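Local coordinates for protein alpha-glucosidase ([Eubacterium] rectale, PDB 6PNR) that probably hydrolyses alpha-glycosides of sulfoquinovose, the sulfonated sugar of plant sulfolipids, as a glycoside hydrolase of family 31, at residues I81-E85 with N86-I90; T149-S152 with D153-K157; I224-Y227 with F228-P232; K303-K306 with E307-K311; D537-T540 with M541-A545. One frame throughout, in Å; residues are numbered along the deposited sequence.

Contact 1 (I81-E85 with N86-I90)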
loop_
_atom_site.group_PDB
_atom_site.type_symbol
_atom_site.label_atom_id
_atom_site.label_comp_id
_atom_site.label_asym_id
_atom_site.label_seq_id
_atom_site.Cartn_x
_atom_site.Cartn_y
_atom_site.Cartn_z
ATOM N N ILE A 81 34.620 8.900 -17.526
ATOM C CA ILE A 81 34.601 7.451 -17.673
ATOM C C ILE A 81 36.023 6.968 -17.929
ATOM O O ILE A 81 36.685 7.437 -18.860
ATOM C CB ILE A 81 33.662 7.038 -18.815
ATOM C CG1 ILE A 81 32.289 7.679 -18.589
ATOM C CG2 ILE A 81 33.588 5.517 -18.943
ATOM C CD1 ILE A 81 31.336 7.510 -19.726
ATOM N N LYS A 82 36.492 6.032 -17.106
ATOM C CA LYS A 82 37.838 5.478 -17.223
ATOM C C LYS A 82 37.759 3.961 -17.159
ATOM O O LYS A 82 37.206 3.415 -16.202
ATOM C CB LYS A 82 38.740 6.018 -16.112
ATOM C CG LYS A 82 39.117 7.467 -16.323
ATOM C CD LYS A 82 38.833 8.344 -15.115
ATOM C CE LYS A 82 40.015 8.413 -14.163
ATOM N NZ LYS A 82 39.778 9.413 -13.078
ATOM N N CYS A 83 38.316 3.277 -18.159
ATOM C CA CYS A 83 38.127 1.836 -18.269
ATOM C C CYS A 83 39.453 1.092 -18.354
ATOM O O CYS A 83 40.495 1.655 -18.693
ATOM C CB CYS A 83 37.259 1.478 -19.475
ATOM S SG CYS A 83 35.499 1.820 -19.213
ATOM N N ASP A 84 39.378 -0.196 -18.005
ATOM C CA ASP A 84 40.453 -1.177 -18.118
ATOM C C ASP A 84 39.916 -2.408 -18.832
ATOM O O ASP A 84 38.804 -2.384 -19.376
ATOM C CB ASP A 84 40.997 -1.587 -16.743
ATOM C CG ASP A 84 41.671 -0.441 -16.012
ATOM O OD1 ASP A 84 42.040 0.553 -16.681
ATOM O OD2 ASP A 84 41.839 -0.537 -14.769
ATOM N N GLU A 85 40.682 -3.501 -18.813
ATOM C CA GLU A 85 40.162 -4.760 -19.329
ATOM C C GLU A 85 39.058 -5.322 -18.441
ATOM O O GLU A 85 38.231 -6.105 -18.925
ATOM C CB GLU A 85 41.291 -5.790 -19.473
ATOM C CG GLU A 85 40.958 -6.963 -20.403
ATOM C CD GLU A 85 41.490 -8.301 -19.896
ATOM O OE1 GLU A 85 41.243 -8.629 -18.714
ATOM O OE2 GLU A 85 42.154 -9.023 -20.676
ATOM N N ASN A 86 39.020 -4.944 -17.159
ATOM C CA ASN A 86 38.008 -5.471 -16.253
ATOM C C ASN A 86 37.285 -4.425 -15.418
ATOM O O ASN A 86 36.305 -4.785 -14.754
ATOM C CB ASN A 86 38.619 -6.505 -15.293
ATOM C CG ASN A 86 39.163 -7.723 -16.013
ATOM O OD1 ASN A 86 40.361 -7.989 -15.973
ATOM N ND2 ASN A 86 38.283 -8.469 -16.672
ATOM N N LEU A 87 37.712 -3.161 -15.425
ATOM C CA LEU A 87 37.168 -2.161 -14.512
ATOM C C LEU A 87 36.811 -0.888 -15.258
ATOM O O LEU A 87 37.623 -0.374 -16.029
ATOM C CB LEU A 87 38.161 -1.831 -13.394
ATOM C CG LEU A 87 37.751 -0.695 -12.448
ATOM C CD1 LEU A 87 36.464 -1.050 -11.689
ATOM C CD2 LEU A 87 38.881 -0.378 -11.480
ATOM N N CYS A 88 35.610 -0.368 -15.010
ATOM C CA CYS A 88 35.210 0.946 -15.496
ATOM C C CYS A 88 34.646 1.752 -14.340
ATOM O O CYS A 88 33.809 1.253 -13.579
ATOM C CB CYS A 88 34.167 0.856 -16.613
ATOM S SG CYS A 88 34.777 0.204 -18.190
ATOM N N THR A 89 35.105 2.987 -14.204
ATOM C CA THR A 89 34.551 3.912 -13.230
ATOM C C THR A 89 33.958 5.105 -13.967
ATOM O O THR A 89 34.513 5.573 -14.967
ATOM C CB THR A 89 35.603 4.377 -12.215
ATOM O OG1 THR A 89 36.666 5.060 -12.889
ATOM C CG2 THR A 89 36.172 3.176 -11.446
ATOM N N ILE A 90 32.811 5.569 -13.488
ATOM C CA ILE A 90 32.172 6.774 -13.989
ATOM C C ILE A 90 32.065 7.733 -12.816
ATOM O O ILE A 90 31.305 7.480 -11.877
ATOM C CB ILE A 90 30.792 6.490 -14.590
ATOM C CG1 ILE A 90 30.864 5.285 -15.525
ATOM C CG2 ILE A 90 30.261 7.725 -15.302
ATOM C CD1 ILE A 90 29.536 4.913 -16.129
#

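Contact 2 (T149-S152 with D153-K157)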
loop_
_atom_site.group_PDB
_atom_site.type_symbol
_atom_site.label_atom_id
_atom_site.label_comp_id
_atom_site.label_asym_id
_atom_site.label_seq_id
_atom_site.Cartn_x
_atom_site.Cartn_y
_atom_site.Cartn_z
ATOM N N THR A 149 1.410 -10.375 9.548
ATOM C CA THR A 149 1.779 -9.128 8.885
ATOM C C THR A 149 0.720 -8.059 9.099
ATOM O O THR A 149 1.036 -6.902 9.413
ATOM C CB THR A 149 1.991 -9.356 7.394
ATOM O OG1 THR A 149 2.948 -10.403 7.185
ATOM C CG2 THR A 149 2.484 -8.067 6.720
ATOM N N TRP A 150 -0.550 -8.423 8.902
ATOM C CA TRP A 150 -1.631 -7.458 9.058
ATOM C C TRP A 150 -1.639 -6.865 10.467
ATOM O O TRP A 150 -1.622 -5.639 10.631
ATOM C CB TRP A 150 -2.973 -8.115 8.714
ATOM C CG TRP A 150 -4.152 -7.218 8.959
ATOM C CD1 TRP A 150 -4.363 -5.984 8.427
ATOM C CD2 TRP A 150 -5.257 -7.485 9.814
ATOM N NE1 TRP A 150 -5.536 -5.464 8.898
ATOM C CE2 TRP A 150 -6.111 -6.371 9.749
ATOM C CE3 TRP A 150 -5.617 -8.566 10.624
ATOM C CZ2 TRP A 150 -7.297 -6.295 10.480
ATOM C CZ3 TRP A 150 -6.808 -8.496 11.339
ATOM C CH2 TRP A 150 -7.627 -7.370 11.263
ATOM N N ARG A 151 -1.627 -7.717 11.503
ATOM C CA ARG A 151 -1.606 -7.189 12.867
ATOM C C ARG A 151 -0.343 -6.370 13.120
ATOM O O ARG A 151 -0.395 -5.327 13.780
ATOM C CB ARG A 151 -1.719 -8.313 13.908
ATOM C CG ARG A 151 -2.999 -9.134 13.894
ATOM C CD ARG A 151 -4.275 -8.281 13.886
ATOM N NE ARG A 151 -4.317 -7.311 14.968
ATOM C CZ ARG A 151 -5.137 -6.265 14.999
ATOM N NH1 ARG A 151 -5.990 -6.058 13.998
ATOM N NH2 ARG A 151 -5.089 -5.412 16.013
ATOM N N SER A 152 0.800 -6.804 12.575
ATOM C CA SER A 152 2.021 -6.016 12.749
ATOM C C SER A 152 1.854 -4.619 12.158
ATOM O O SER A 152 2.310 -3.636 12.751
ATOM C CB SER A 152 3.224 -6.727 12.128
ATOM O OG SER A 152 3.576 -7.892 12.865
ATOM N N ASP A 153 1.187 -4.510 10.997
ATOM C CA ASP A 153 0.879 -3.195 10.433
ATOM C C ASP A 153 -0.072 -2.406 11.329
ATOM O O ASP A 153 0.165 -1.230 11.614
ATOM C CB ASP A 153 0.256 -3.326 9.040
ATOM C CG ASP A 153 1.268 -3.680 7.968
ATOM O OD1 ASP A 153 2.478 -3.451 8.178
ATOM O OD2 ASP A 153 0.836 -4.180 6.907
ATOM N N VAL A 154 -1.183 -3.020 11.737
ATOM C CA VAL A 154 -2.223 -2.264 12.436
ATOM C C VAL A 154 -1.696 -1.719 13.758
ATOM O O VAL A 154 -1.861 -0.535 14.066
ATOM C CB VAL A 154 -3.479 -3.131 12.640
ATOM C CG1 VAL A 154 -4.486 -2.423 13.602
ATOM C CG2 VAL A 154 -4.133 -3.415 11.310
ATOM N N GLU A 155 -1.050 -2.567 14.558
ATOM C CA GLU A 155 -0.626 -2.159 15.895
ATOM C C GLU A 155 0.736 -1.492 15.906
ATOM O O GLU A 155 0.957 -0.573 16.697
ATOM C CB GLU A 155 -0.584 -3.365 16.836
ATOM C CG GLU A 155 -1.850 -4.203 16.755
ATOM C CD GLU A 155 -2.049 -5.080 17.957
ATOM O OE1 GLU A 155 -1.101 -5.199 18.767
ATOM O OE2 GLU A 155 -3.148 -5.664 18.086
ATOM N N ASN A 156 1.644 -1.917 15.037
ATOM C CA ASN A 156 3.042 -1.522 15.159
ATOM C C ASN A 156 3.640 -0.891 13.906
ATOM O O ASN A 156 4.840 -0.586 13.909
ATOM C CB ASN A 156 3.885 -2.742 15.568
ATOM C CG ASN A 156 3.375 -3.397 16.847
ATOM O OD1 ASN A 156 2.951 -2.706 17.771
ATOM N ND2 ASN A 156 3.417 -4.725 16.905
ATOM N N LYS A 157 2.860 -0.693 12.842
ATOM C CA LYS A 157 3.400 -0.168 11.583
ATOM C C LYS A 157 4.580 -1.009 11.102
ATOM O O LYS A 157 5.511 -0.499 10.470
ATOM C CB LYS A 157 3.819 1.301 11.727
ATOM C CG LYS A 157 2.757 2.226 12.335
ATOM C CD LYS A 157 1.563 2.381 11.399
ATOM C CE LYS A 157 0.516 3.326 11.977
ATOM N NZ LYS A 157 -0.509 3.708 10.962
HETATM O O HOH W 1 -3.764 -8.156 17.638
#

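Contact 3 (I224-Y227 with F228-P232)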
loop_
_atom_site.group_PDB
_atom_site.type_symbol
_atom_site.label_atom_id
_atom_site.label_comp_id
_atom_site.label_asym_id
_atom_site.label_seq_id
_atom_site.Cartn_x
_atom_site.Cartn_y
_atom_site.Cartn_z
ATOM N N ILE A 224 34.866 -8.438 -6.284
ATOM C CA ILE A 224 33.947 -7.745 -5.379
ATOM C C ILE A 224 34.606 -7.522 -4.022
ATOM O O ILE A 224 34.568 -6.421 -3.464
ATOM C CB ILE A 224 32.639 -8.546 -5.253
ATOM C CG1 ILE A 224 31.772 -8.338 -6.502
ATOM C CG2 ILE A 224 31.863 -8.174 -3.975
ATOM C CD1 ILE A 224 30.534 -9.229 -6.571
ATOM N N THR A 225 35.231 -8.564 -3.482
ATOM C CA THR A 225 35.781 -8.473 -2.136
ATOM C C THR A 225 37.152 -7.808 -2.114
ATOM O O THR A 225 37.528 -7.224 -1.091
ATOM C CB THR A 225 35.848 -9.862 -1.505
ATOM O OG1 THR A 225 36.565 -10.754 -2.369
ATOM C CG2 THR A 225 34.439 -10.403 -1.296
ATOM N N THR A 226 37.910 -7.860 -3.219
ATOM C CA THR A 226 39.078 -6.986 -3.315
ATOM C C THR A 226 38.666 -5.526 -3.146
ATOM O O THR A 226 39.357 -4.747 -2.477
ATOM C CB THR A 226 39.804 -7.196 -4.650
ATOM O OG1 THR A 226 40.391 -8.504 -4.671
ATOM C CG2 THR A 226 40.920 -6.145 -4.829
ATOM N N TYR A 227 37.507 -5.151 -3.692
ATOM C CA TYR A 227 37.065 -3.764 -3.590
ATOM C C TYR A 227 36.414 -3.464 -2.241
ATOM O O TYR A 227 36.723 -2.452 -1.612
ATOM C CB TYR A 227 36.088 -3.427 -4.724
ATOM C CG TYR A 227 35.562 -2.013 -4.633
ATOM C CD1 TYR A 227 36.417 -0.926 -4.773
ATOM C CD2 TYR A 227 34.218 -1.759 -4.393
ATOM C CE1 TYR A 227 35.951 0.374 -4.671
ATOM C CE2 TYR A 227 33.740 -0.456 -4.301
ATOM C CZ TYR A 227 34.615 0.603 -4.442
ATOM O OH TYR A 227 34.158 1.901 -4.347
ATOM N N PHE A 228 35.484 -4.312 -1.793
ATOM C CA PHE A 228 34.727 -4.003 -0.579
ATOM C C PHE A 228 35.412 -4.480 0.697
ATOM O O PHE A 228 35.227 -3.862 1.753
ATOM C CB PHE A 228 33.333 -4.626 -0.642
ATOM C CG PHE A 228 32.402 -3.962 -1.626
ATOM C CD1 PHE A 228 31.966 -2.664 -1.421
ATOM C CD2 PHE A 228 31.934 -4.651 -2.733
ATOM C CE1 PHE A 228 31.093 -2.053 -2.310
ATOM C CE2 PHE A 228 31.049 -4.036 -3.636
ATOM C CZ PHE A 228 30.632 -2.740 -3.416
ATOM N N GLY A 229 36.169 -5.577 0.628
ATOM C CA GLY A 229 36.808 -6.136 1.804
ATOM C C GLY A 229 36.580 -7.622 1.973
ATOM O O GLY A 229 35.670 -8.192 1.361
ATOM N N ARG A 230 37.414 -8.269 2.788
ATOM C CA ARG A 230 37.267 -9.682 3.104
ATOM C C ARG A 230 37.247 -9.875 4.614
ATOM O O ARG A 230 37.898 -9.138 5.359
ATOM C CB ARG A 230 38.396 -10.522 2.481
ATOM C CG ARG A 230 38.140 -10.812 0.998
ATOM C CD ARG A 230 39.352 -11.320 0.276
ATOM N NE ARG A 230 39.152 -11.256 -1.171
ATOM C CZ ARG A 230 40.142 -11.286 -2.054
ATOM N NH1 ARG A 230 41.392 -11.379 -1.628
ATOM N NH2 ARG A 230 39.885 -11.217 -3.356
ATOM N N GLN A 231 36.493 -10.884 5.058
ATOM C CA GLN A 231 36.382 -11.194 6.476
ATOM C C GLN A 231 37.590 -12.013 6.943
ATOM O O GLN A 231 38.175 -12.767 6.159
ATOM C CB GLN A 231 35.093 -11.977 6.747
ATOM C CG GLN A 231 33.792 -11.210 6.409
ATOM C CD GLN A 231 33.330 -11.442 4.977
ATOM O OE1 GLN A 231 32.904 -12.544 4.623
ATOM N NE2 GLN A 231 33.403 -10.397 4.147
ATOM N N PRO A 232 37.971 -11.906 8.214
ATOM C CA PRO A 232 38.983 -12.820 8.753
ATOM C C PRO A 232 38.411 -14.223 8.869
ATOM O O PRO A 232 37.205 -14.445 8.768
ATOM C CB PRO A 232 39.312 -12.248 10.138
ATOM C CG PRO A 232 38.526 -10.979 10.265
ATOM C CD PRO A 232 37.441 -11.002 9.249
#

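Contact 4 (K303-K306 with E307-K311)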
loop_
_atom_site.group_PDB
_atom_site.type_symbol
_atom_site.label_atom_id
_atom_site.label_comp_id
_atom_site.label_asym_id
_atom_site.label_seq_id
_atom_site.Cartn_x
_atom_site.Cartn_y
_atom_site.Cartn_z
ATOM N N LYS A 303 34.866 -13.505 37.163
ATOM C CA LYS A 303 35.305 -14.753 37.774
ATOM C C LYS A 303 34.627 -15.959 37.120
ATOM O O LYS A 303 35.282 -16.971 36.832
ATOM C CB LYS A 303 35.007 -14.698 39.280
ATOM C CG LYS A 303 35.780 -15.700 40.115
ATOM C CD LYS A 303 35.538 -15.502 41.615
ATOM C CE LYS A 303 36.378 -16.489 42.441
ATOM N NZ LYS A 303 36.232 -16.307 43.917
ATOM N N LYS A 304 33.311 -15.872 36.888
ATOM C CA LYS A 304 32.585 -16.975 36.260
ATOM C C LYS A 304 33.107 -17.253 34.861
ATOM O O LYS A 304 33.216 -18.415 34.451
ATOM C CB LYS A 304 31.092 -16.667 36.188
ATOM C CG LYS A 304 30.411 -16.454 37.525
ATOM C CD LYS A 304 30.173 -17.785 38.215
ATOM C CE LYS A 304 29.061 -17.666 39.243
ATOM N NZ LYS A 304 29.392 -16.643 40.274
ATOM N N ILE A 305 33.406 -16.193 34.101
ATOM C CA ILE A 305 33.954 -16.376 32.760
ATOM C C ILE A 305 35.258 -17.162 32.815
ATOM O O ILE A 305 35.477 -18.086 32.017
ATOM C CB ILE A 305 34.126 -15.012 32.066
ATOM C CG1 ILE A 305 32.745 -14.431 31.725
ATOM C CG2 ILE A 305 34.968 -15.166 30.806
ATOM C CD1 ILE A 305 32.768 -12.983 31.273
ATOM N N LYS A 306 36.135 -16.834 33.771
ATOM C CA LYS A 306 37.387 -17.581 33.896
ATOM C C LYS A 306 37.119 -19.057 34.154
ATOM O O LYS A 306 37.753 -19.927 33.544
ATOM C CB LYS A 306 38.251 -17.004 35.018
ATOM C CG LYS A 306 38.879 -15.645 34.727
ATOM C CD LYS A 306 39.569 -15.102 35.984
ATOM C CE LYS A 306 40.366 -13.832 35.702
ATOM N NZ LYS A 306 40.898 -13.228 36.964
ATOM N N GLU A 307 36.158 -19.358 35.035
ATOM C CA GLU A 307 35.863 -20.750 35.364
ATOM C C GLU A 307 35.416 -21.532 34.137
ATOM O O GLU A 307 35.906 -22.640 33.886
ATOM C CB GLU A 307 34.793 -20.825 36.450
ATOM C CG GLU A 307 35.153 -20.110 37.730
ATOM C CD GLU A 307 34.006 -20.120 38.725
ATOM O OE1 GLU A 307 33.022 -20.861 38.486
ATOM O OE2 GLU A 307 34.088 -19.385 39.737
ATOM N N ILE A 308 34.478 -20.980 33.357
ATOM C CA ILE A 308 34.002 -21.766 32.224
ATOM C C ILE A 308 35.053 -21.807 31.113
ATOM O O ILE A 308 35.123 -22.790 30.364
ATOM C CB ILE A 308 32.634 -21.260 31.710
ATOM C CG1 ILE A 308 32.741 -19.867 31.102
ATOM C CG2 ILE A 308 31.589 -21.279 32.819
ATOM C CD1 ILE A 308 31.508 -19.472 30.343
ATOM N N ASN A 309 35.883 -20.758 30.984
ATOM C CA ASN A 309 37.011 -20.804 30.050
ATOM C C ASN A 309 37.917 -21.998 30.336
ATOM O O ASN A 309 38.355 -22.693 29.411
ATOM C CB ASN A 309 37.847 -19.527 30.137
ATOM C CG ASN A 309 37.204 -18.348 29.442
ATOM O OD1 ASN A 309 36.143 -18.466 28.818
ATOM N ND2 ASN A 309 37.842 -17.187 29.559
ATOM N N ALA A 310 38.219 -22.237 31.617
ATOM C CA ALA A 310 39.073 -23.364 31.979
ATOM C C ALA A 310 38.446 -24.699 31.593
ATOM O O ALA A 310 39.158 -25.704 31.505
ATOM C CB ALA A 310 39.381 -23.330 33.482
ATOM N N LYS A 311 37.136 -24.728 31.344
ATOM C CA LYS A 311 36.447 -25.920 30.866
ATOM C C LYS A 311 36.266 -25.935 29.354
ATOM O O LYS A 311 35.532 -26.784 28.842
ATOM C CB LYS A 311 35.078 -26.051 31.543
ATOM C CG LYS A 311 35.134 -26.364 33.026
ATOM C CD LYS A 311 33.728 -26.343 33.651
ATOM C CE LYS A 311 32.749 -27.274 32.911
ATOM N NZ LYS A 311 31.347 -27.230 33.449
#

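Contact 5 (D537-T540 with M541-A545)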
loop_
_atom_site.group_PDB
_atom_site.type_symbol
_atom_site.label_atom_id
_atom_site.label_comp_id
_atom_site.label_asym_id
_atom_site.label_seq_id
_atom_site.Cartn_x
_atom_site.Cartn_y
_atom_site.Cartn_z
ATOM N N ASP A 537 12.737 -30.091 26.400
ATOM C CA ASP A 537 12.297 -31.381 25.883
ATOM C C ASP A 537 13.486 -32.325 25.798
ATOM O O ASP A 537 14.450 -32.019 25.093
ATOM C CB ASP A 537 11.665 -31.206 24.499
ATOM C CG ASP A 537 11.085 -32.499 23.949
ATOM O OD1 ASP A 537 10.074 -32.979 24.514
ATOM O OD2 ASP A 537 11.614 -33.014 22.940
ATOM N N GLU A 538 13.413 -33.479 26.481
ATOM C CA GLU A 538 14.569 -34.378 26.497
ATOM C C GLU A 538 14.864 -34.932 25.105
ATOM O O GLU A 538 16.028 -35.026 24.708
ATOM C CB GLU A 538 14.355 -35.525 27.491
ATOM C CG GLU A 538 14.323 -35.093 28.952
ATOM C CD GLU A 538 15.601 -34.401 29.397
ATOM O OE1 GLU A 538 16.693 -34.849 28.988
ATOM O OE2 GLU A 538 15.521 -33.415 30.165
ATOM N N ASP A 539 13.821 -35.304 24.349
ATOM C CA ASP A 539 14.030 -35.829 23.003
ATOM C C ASP A 539 14.735 -34.803 22.122
ATOM O O ASP A 539 15.611 -35.158 21.318
ATOM C CB ASP A 539 12.693 -36.249 22.382
ATOM C CG ASP A 539 12.840 -36.786 20.958
ATOM O OD1 ASP A 539 13.458 -37.857 20.787
ATOM O OD2 ASP A 539 12.339 -36.138 20.009
ATOM N N THR A 540 14.390 -33.526 22.284
ATOM C CA THR A 540 15.045 -32.470 21.518
ATOM C C THR A 540 16.515 -32.346 21.889
ATOM O O THR A 540 17.369 -32.167 21.010
ATOM C CB THR A 540 14.326 -31.133 21.731
ATOM O OG1 THR A 540 12.953 -31.259 21.338
ATOM C CG2 THR A 540 14.963 -30.038 20.880
ATOM N N MET A 541 16.840 -32.444 23.181
ATOM C CA MET A 541 18.239 -32.338 23.575
ATOM C C MET A 541 19.053 -33.520 23.053
ATOM O O MET A 541 20.215 -33.358 22.654
ATOM C CB MET A 541 18.352 -32.211 25.093
ATOM C CG MET A 541 17.919 -30.846 25.567
ATOM S SD MET A 541 18.188 -30.536 27.306
ATOM C CE MET A 541 16.751 -31.347 27.977
ATOM N N GLU A 542 18.456 -34.711 23.021
ATOM C CA GLU A 542 19.150 -35.859 22.449
ATOM C C GLU A 542 19.365 -35.679 20.952
ATOM O O GLU A 542 20.446 -35.986 20.431
ATOM C CB GLU A 542 18.362 -37.138 22.736
ATOM C CG GLU A 542 18.246 -37.457 24.225
ATOM C CD GLU A 542 17.108 -38.435 24.533
ATOM O OE1 GLU A 542 16.663 -39.139 23.595
ATOM O OE2 GLU A 542 16.657 -38.486 25.706
ATOM N N ARG A 543 18.347 -35.169 20.249
ATOM C CA ARG A 543 18.480 -34.892 18.821
ATOM C C ARG A 543 19.511 -33.802 18.556
ATOM O O ARG A 543 20.310 -33.906 17.622
ATOM C CB ARG A 543 17.123 -34.480 18.243
ATOM C CG ARG A 543 16.140 -35.624 18.054
ATOM C CD ARG A 543 14.767 -35.059 17.704
ATOM N NE ARG A 543 13.789 -36.098 17.408
ATOM C CZ ARG A 543 13.653 -36.656 16.211
ATOM N NH1 ARG A 543 14.440 -36.272 15.209
ATOM N NH2 ARG A 543 12.732 -37.589 16.014
ATOM N N LEU A 544 19.475 -32.723 19.342
ATOM C CA LEU A 544 20.402 -31.620 19.134
ATOM C C LEU A 544 21.846 -32.074 19.353
ATOM O O LEU A 544 22.759 -31.639 18.638
ATOM C CB LEU A 544 20.030 -30.462 20.066
ATOM C CG LEU A 544 20.838 -29.173 19.951
ATOM C CD1 LEU A 544 20.757 -28.649 18.528
ATOM C CD2 LEU A 544 20.285 -28.154 20.935
ATOM N N ALA A 545 22.070 -32.956 20.331
ATOM C CA ALA A 545 23.404 -33.521 20.529
ATOM C C ALA A 545 23.941 -34.136 19.242
ATOM O O ALA A 545 25.104 -33.924 18.877
ATOM C CB ALA A 545 23.366 -34.573 21.642
#

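Contact 1 (I81-E85 with N86-I90)
Lys82 O is gripped twice by the facing strand: Thr89 N donates to it at 2.9 Å, and Cys88 CA leans its hydrogen onto the same oxygen at 3.3 Å. Lys82 N answers with a bond to Thr89 O, which makes Lys82 and Thr89 a hydrogen-bonded antiparallel pair. Two residues nearer the turn, Leu87 O accepts from Asp84 N at 2.6 Å in a short, bent bond and also meets the CA-H of Cys83. Between these bonds lies the non-hydrogen-bonded pair Cys83 and Cys88, whose CA atoms are 4.1 Å apart. Both SG atoms stand anti to their own carbonyl carbon (chi1 -75° and -70°), and this brings them together as a disulfide of 2.0 Å with chi3 119°. On the same face Ile81 and Ile90 run side by side, CG1 of Ile81 lying 3.9 Å from CG2 of Ile90, with Ile3 of strand 2-5 packing on Ile81 and Cys83. Lys82 and Thr89 occupy the other face. Leu87 N, buried by the turn, has no partner in the model. The covalent bridge so near the reversal probably holds the tip of the beta hairpin closed beside this unpartnered nitrogen.

Contact 2 (T149-S152 with D153-K157)
Two successive bends in Arg151 (chi2 -50°, chi3 -54°) fold its guanidinium back over the helix, while Glu155, its chain extended beyond CG, reaches up from the next turn to meet it. NH2 of Arg151 donates to OE2 of Glu155 at 2.9 Å in an almost straight salt bridge, the acceptor lying in the guanidinium plane. OE2 uses its anti lone pair, and the carboxylate is turned nearly perpendicular to the guanidinium. A water links the same two side chains, accepting from Arg151 NE at 2.9 Å and donating to Glu155 OE2 at 2.6 Å. Beneath the guanidinium, Val154 offers its two methyls to different partners: CG1 lies 3.9 Å from Arg151 NH2, and CG2 makes a CH-pi contact 3.9 Å from the centroid of the five-membered ring of Trp150. Arg151 NH1 overhangs the same indole face. Trp150 NE1 bonds to Lys144 O of the second subunit, and its ring stacks on Trp150 of that subunit, so this turn of helix 147-156 belongs to the dimer interface. The i to i+4 salt bridge, together with the water link from NE to the same OE2, probably fixes Arg151 beside an indole that is itself held between subunits.

Contact 3 (I224-Y227 with F228-P232)
Helix 217-228 ends here through two i to i+4 backbone bonds, Phe228 N to Ile224 O at 2.8 Å and Gly229 N to Thr225 O at 2.7 Å, after which Gly229 leaves the helix with positive phi (130°), a conformation that a residue without CB adopts readily. The chain runs on extended, and the straight side chain of Arg230 reaches back to cross Thr225 at about a right angle. Arg230 NE donates to Thr225 OG1 at 2.9 Å, with the oxygen at the guanidinium edge and in its plane. That hydroxyl sits between the backbone N and the carbonyl carbon of Thr225 (chi1 54°) and also bonds to Leu221 O; Arg230 NH2 bonds to Glu222 O. On another side of the helix, Tyr227 turns its ring edge to the face of Phe228 in a T-shaped pair, planes 67° apart and centroids 4.9 Å apart, with Tyr227 CD2 over the ring centre. The edge of Phe228 receives Ile224 CG2, which lies 3.7 Å from its CD2. The aromatic pair packs against strands 168-174 and 178-182. Arg230 in effect ties the outgoing loop back to a threonine hydroxyl and the Glu222 carbonyl, where its positive charge probably also suits the C-terminal end of the helix dipole.

Contact 4 (K303-K306 with E307-K311)
Backbone bonding carries most of this stretch: Glu307 N, Ile308 N, Asn309 N and Ala310 N donate in turn to Lys303 O, Lys304 O, Ile305 O and Lys306 O. The shortest of the four runs from Asn309 N to Ile305 O, at 2.9 Å. Aliphatic carbons close over the same carbonyls. Glu307 CG lies 3.3 Å from Lys303 O. Ile308 places CG1 between its backbone N and carbonyl carbon (chi1 67°), which swings that branch back toward the preceding turn, 3.4 Å from Ile305 O. Asn309 CB is equally close to that oxygen, and the side chains of Asn309 and Ile305 lie side by side, pointing the same way. Within this stretch the opposite charges stay apart: Glu307 OE2 stands 5.6 Å from Lys303 NZ and 5.5 Å from Lys304 NZ, too far for a salt bridge, although the two ammonium groups probably still favour the carboxylate. Helix 301-310 leads into the parallel barrel strand 314-319 of the TIM-barrel domain; Ile305 packs on Phe315 of that strand and on Ile384, while Lys304 and Ile308 lie on Phe254 of the neighbouring helix 250-262.

Contact 5 (D537-T540 with M541-A545)
Asp539 and Arg543, one helical turn apart, cross at a slant with carboxylate and guanidinium planes 80° apart. NE of Arg543 donates to OD2 of Asp539 at 3.0 Å; the oxygen sits at the guanidinium edge, 5° from its plane, but is met on its syn side by a donor well out of the carboxylate plane. Asp539 has CG anti to its backbone N (chi1 179°), turning the acid along the helix toward Arg543, whose straight chain from CG to NE rises beside it. Lys504 forms salt bridges with this same OD2 and with Asp537 OD2, while Arg543 NH1 reaches Leu641 O. Asp537 is the N-cap of helix 538-568, the long helix that starts in the TIM-barrel region of this family 31 enzyme and precedes the antiparallel sheet beginning with strand 573-574. Its OD2 accepts from Thr540 OG1 at 2.7 Å and Thr540 N at 2.9 Å, the two donors arriving from opposite faces of the carboxylate plane, both on the anti side. On another flank Met541 lies obliquely across Glu538. The Met541 chain bends at chi3, carrying CE to 3.3 Å from Glu538 OE2, an oxygen salt-bridged to Arg263. Glu542 lies along the preceding turn, its CG 3.3 Å from Glu538 O. Its OE1 comes within 4.4 Å of Asp539 OD1, a proximity of like charges that Arg543 and Lys504, both bound to OD2 of Asp539, probably soften. Thr540, buried, packs on Phe507 and Leu508 of helix 504-514.

All five contacts are local and follow in series along the chain; none encloses or crosses another. Contact 1 closes the hairpin of strands 77-83 and 87-94, within the eight-stranded antiparallel sheet. Contact 2 lies on helix 147-156 at the subunit interface, on the opposite side of the chain's centre from contact 1. Contact 3 ends the helix that packs on the eight-stranded sheet of contact 1 and leads toward the barrel; its nearest atoms are about 7 Å from contact 1. Contacts 4 and 5, with centres about 26 Å apart, both belong to the family 31 barrel region: contact 4 on a helix leading into strand 314-319, contact 5 at the start of the long helix that continues toward the C-terminal sheet.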